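Local coordinates for flavin-nucleotide-binding protein (Mycobacterium smegmatis, PDB 4YBN), which binds FAD and heme as a split beta-barrel flavoprotein, probably acting as an oxidoreductase of the pyridoxamine 5'-phosphate oxidase-related superfamily, at residues T135-A140 / L207-R212. Sequence-based numbering, arbitrary orientation.
Sequences TAELRA and LPPSVR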
ATOM      1  N   THR A 135     -12.608  19.978   9.218  1.00 32.12           N
ATOM      2  CA  THR A 135     -13.945  20.358   8.835  1.00 32.53           C
ATOM      3  C   THR A 135     -14.344  21.631   9.579  1.00 29.06           C
ATOM      4  O   THR A 135     -15.011  22.475   9.020  1.00 26.91           O
ATOM      5  CB  THR A 135     -14.933  19.211   9.105  1.00 37.23           C
ATOM      6  OG1 THR A 135     -14.749  18.196   8.101  1.00 42.78           O
ATOM      7  CG2 THR A 135     -16.336  19.650   9.038  1.00 38.52           C
ATOM      8  N   ALA A 136     -13.949  21.758  10.830  1.00 28.84           N
ATOM      9  CA  ALA A 136     -14.396  22.898  11.605  1.00 33.48           C
ATOM     10  C   ALA A 136     -13.734  24.149  11.058  1.00 35.25           C
ATOM     11  O   ALA A 136     -14.228  25.224  11.285  1.00 37.39           O
ATOM     12  CB  ALA A 136     -14.038  22.696  13.066  1.00 36.95           C
ATOM     13  N   GLU A 137     -12.611  24.020  10.352  1.00 31.96           N
ATOM     14  CA  GLU A 137     -11.916  25.194   9.757  1.00 33.04           C
ATOM     15  C   GLU A 137     -12.400  25.640   8.382  1.00 34.65           C
ATOM     16  O   GLU A 137     -12.064  26.706   7.934  1.00 34.22           O
ATOM     17  CB  GLU A 137     -10.408  24.963   9.691  1.00 32.51           C
ATOM     18  CG  GLU A 137      -9.741  24.630  11.061  1.00 34.58           C
ATOM     19  CD  GLU A 137      -8.359  23.965  10.951  1.00 36.51           C
ATOM     20  OE1 GLU A 137      -7.924  23.671   9.798  1.00 30.15           O
ATOM     21  OE2 GLU A 137      -7.727  23.719  12.024  1.00 35.40           O
ATOM     22  N   LEU A 138     -13.140  24.803   7.676  1.00 33.79           N
ATOM     23  CA  LEU A 138     -13.515  25.096   6.326  1.00 33.28           C
ATOM     24  C   LEU A 138     -14.999  25.515   6.246  1.00 31.40           C
ATOM     25  O   LEU A 138     -15.822  25.109   7.046  1.00 30.00           O
ATOM     26  CB  LEU A 138     -13.363  23.827   5.476  1.00 33.44           C
ATOM     27  CG  LEU A 138     -12.049  23.088   5.420  1.00 36.32           C
ATOM     28  CD1 LEU A 138     -12.239  21.659   4.985  1.00 38.02           C
ATOM     29  CD2 LEU A 138     -11.158  23.756   4.417  1.00 37.01           C
ATOM     30  N   ARG A 139     -15.325  26.265   5.226  1.00 29.92           N
ATOM     31  CA  ARG A 139     -16.711  26.382   4.761  1.00 30.90           C
ATOM     32  C   ARG A 139     -17.379  25.023   4.475  1.00 29.31           C
ATOM     33  O   ARG A 139     -16.710  24.022   4.165  1.00 24.33           O
ATOM     34  CB  ARG A 139     -16.811  27.214   3.489  1.00 27.75           C
ATOM     35  CG  ARG A 139     -16.312  26.603   2.202  1.00 28.47           C
ATOM     36  CD  ARG A 139     -16.729  27.426   1.000  1.00 27.46           C
ATOM     37  NE  ARG A 139     -16.119  26.978  -0.269  1.00 29.80           N
ATOM     38  CZ  ARG A 139     -16.429  25.848  -0.924  1.00 27.72           C
ATOM     39  NH1 ARG A 139     -17.303  24.980  -0.458  1.00 27.53           N
ATOM     40  NH2 ARG A 139     -15.780  25.529  -2.017  1.00 30.12           N
ATOM     41  N   ALA A 140     -18.699  25.016   4.627  1.00 29.43           N
ATOM     42  CA  ALA A 140     -19.559  23.903   4.233  1.00 29.16           C
ATOM     43  C   ALA A 140     -19.376  23.670   2.749  1.00 30.56           C
ATOM     44  O   ALA A 140     -19.236  24.603   1.970  1.00 28.43           O
ATOM     45  CB  ALA A 140     -21.023  24.239   4.497  1.00 27.87           C
ATOM     46  N   LEU A 207      -0.272  28.413   9.677  1.00 24.44           N
ATOM     47  CA  LEU A 207      -0.775  27.052   9.489  1.00 26.71           C
ATOM     48  C   LEU A 207      -1.999  26.905  10.331  1.00 28.61           C
ATOM     49  O   LEU A 207      -1.965  27.282  11.462  1.00 27.53           O
ATOM     50  CB  LEU A 207       0.183  26.029   9.967  1.00 28.37           C
ATOM     51  CG  LEU A 207       1.447  25.735   9.239  1.00 29.10           C
ATOM     52  CD1 LEU A 207       2.206  24.718  10.066  1.00 29.82           C
ATOM     53  CD2 LEU A 207       1.159  25.243   7.825  1.00 26.15           C
ATOM     54  N   PRO A 208      -3.044  26.259   9.797  1.00 26.93           N
ATOM     55  CA  PRO A 208      -4.185  25.954  10.594  1.00 26.97           C
ATOM     56  C   PRO A 208      -3.914  24.897  11.635  1.00 26.52           C
ATOM     57  O   PRO A 208      -2.982  24.104  11.513  1.00 23.59           O
ATOM     58  CB  PRO A 208      -5.232  25.452   9.585  1.00 31.26           C
ATOM     59  CG  PRO A 208      -4.676  25.551   8.237  1.00 29.34           C
ATOM     60  CD  PRO A 208      -3.199  25.902   8.369  1.00 28.76           C
ATOM     61  N   PRO A 209      -4.691  24.900  12.735  1.00 29.62           N
ATOM     62  CA  PRO A 209      -4.344  23.966  13.814  1.00 30.38           C
ATOM     63  C   PRO A 209      -4.359  22.549  13.378  1.00 31.92           C
ATOM     64  O   PRO A 209      -3.503  21.780  13.776  1.00 31.59           O
ATOM     65  CB  PRO A 209      -5.464  24.191  14.842  1.00 32.91           C
ATOM     66  CG  PRO A 209      -5.783  25.624  14.650  1.00 32.51           C
ATOM     67  CD  PRO A 209      -5.719  25.866  13.161  1.00 30.09           C
ATOM     68  N   SER A 210      -5.306  22.206  12.510  1.00 27.60           N
ATOM     69  CA  SER A 210      -5.398  20.853  12.026  1.00 28.71           C
ATOM     70  C   SER A 210      -4.145  20.446  11.310  1.00 27.88           C
ATOM     71  O   SER A 210      -3.705  19.304  11.411  1.00 27.74           O
ATOM     72  CB  SER A 210      -6.577  20.695  11.072  1.00 26.18           C
ATOM     73  OG  SER A 210      -6.445  21.439   9.877  1.00 28.18           O
ATOM     74  N   VAL A 211      -3.548  21.379  10.588  1.00 25.53           N
ATOM     75  CA  VAL A 211      -2.390  21.005   9.838  1.00 23.53           C
ATOM     76  C   VAL A 211      -1.206  20.956  10.790  1.00 28.45           C
ATOM     77  O   VAL A 211      -0.293  20.175  10.570  1.00 27.15           O
ATOM     78  CB  VAL A 211      -2.095  21.987   8.736  1.00 23.64           C
ATOM     79  CG1 VAL A 211      -0.751  21.711   8.084  1.00 21.50           C
ATOM     80  CG2 VAL A 211      -3.180  21.920   7.704  1.00 23.58           C
ATOM     81  N   ARG A 212      -1.224  21.746  11.862  1.00 27.63           N
ATOM     82  CA  ARG A 212      -0.152  21.703  12.863  1.00 31.36           C
ATOM     83  C   ARG A 212      -0.064  20.343  13.516  1.00 33.45           C
ATOM     84  O   ARG A 212       1.029  19.858  13.793  1.00 35.14           O
ATOM     85  CB  ARG A 212      -0.355  22.776  13.950  1.00 35.61           C
ATOM     86  CG  ARG A 212      -0.489  24.161  13.375  1.00 37.66           C
ATOM     87  CD  ARG A 212      -0.227  25.273  14.373  1.00 41.81           C
ATOM     88  NE  ARG A 212      -1.153  25.214  15.498  1.00 43.81           N
ATOM     89  CZ  ARG A 212      -2.095  26.116  15.734  1.00 50.43           C
ATOM     90  NH1 ARG A 212      -2.258  27.154  14.915  1.00 52.50           N
ATOM     91  NH2 ARG A 212      -2.896  25.971  16.782  1.00 52.12           N
TER
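E137 brings its carboxylate end-on to the start of helix 209-212, against P208, P209 and S210, and carries the contact alone for its segment. Both oxygens are used. OE2 accepts the backbone N-H of S210 through its syn lone pair, with S210 N to E137 OE2 at 2.9 Å and an N-H...O angle of 155°. OE1 takes the hydroxyl of the same residue, S210 OG to E137 OE1 being 2.7 Å; the donor comes from the syn side but 30° out of the carboxylate plane. Gripped twice by one serine, the carboxylate is limited in its rotation about CG-CD. The reach comes from a side chain that swings CG opposite the carbonyl carbon (chi1 -56°) and runs extended beyond it. S210 turns OG between its own N and carbonyl carbon, bringing hydroxyl and amide to the same carboxylate. Ring carbons of the two prolines touch the oxygens: P208 CB lies 3.2 Å from E137 OE1, and P209 CD is equally near E137 OE2. P209 N, lacking a hydrogen, offers OE2 no bond. OE1 also forms a salt bridge with R134, which in turn touches P208 and S210, while W182 of the second subunit packs on P208. The start of this short helix and the charge of R134 would both tend to stabilise the negative group. With P208 at the N-cap position, the pairing is characteristic of an acidic side chain accepting a backbone N-H in the first turn of a helix, here joining the last helix of the chain, 209-212, to the short helix 134-137 where the second subunit also packs.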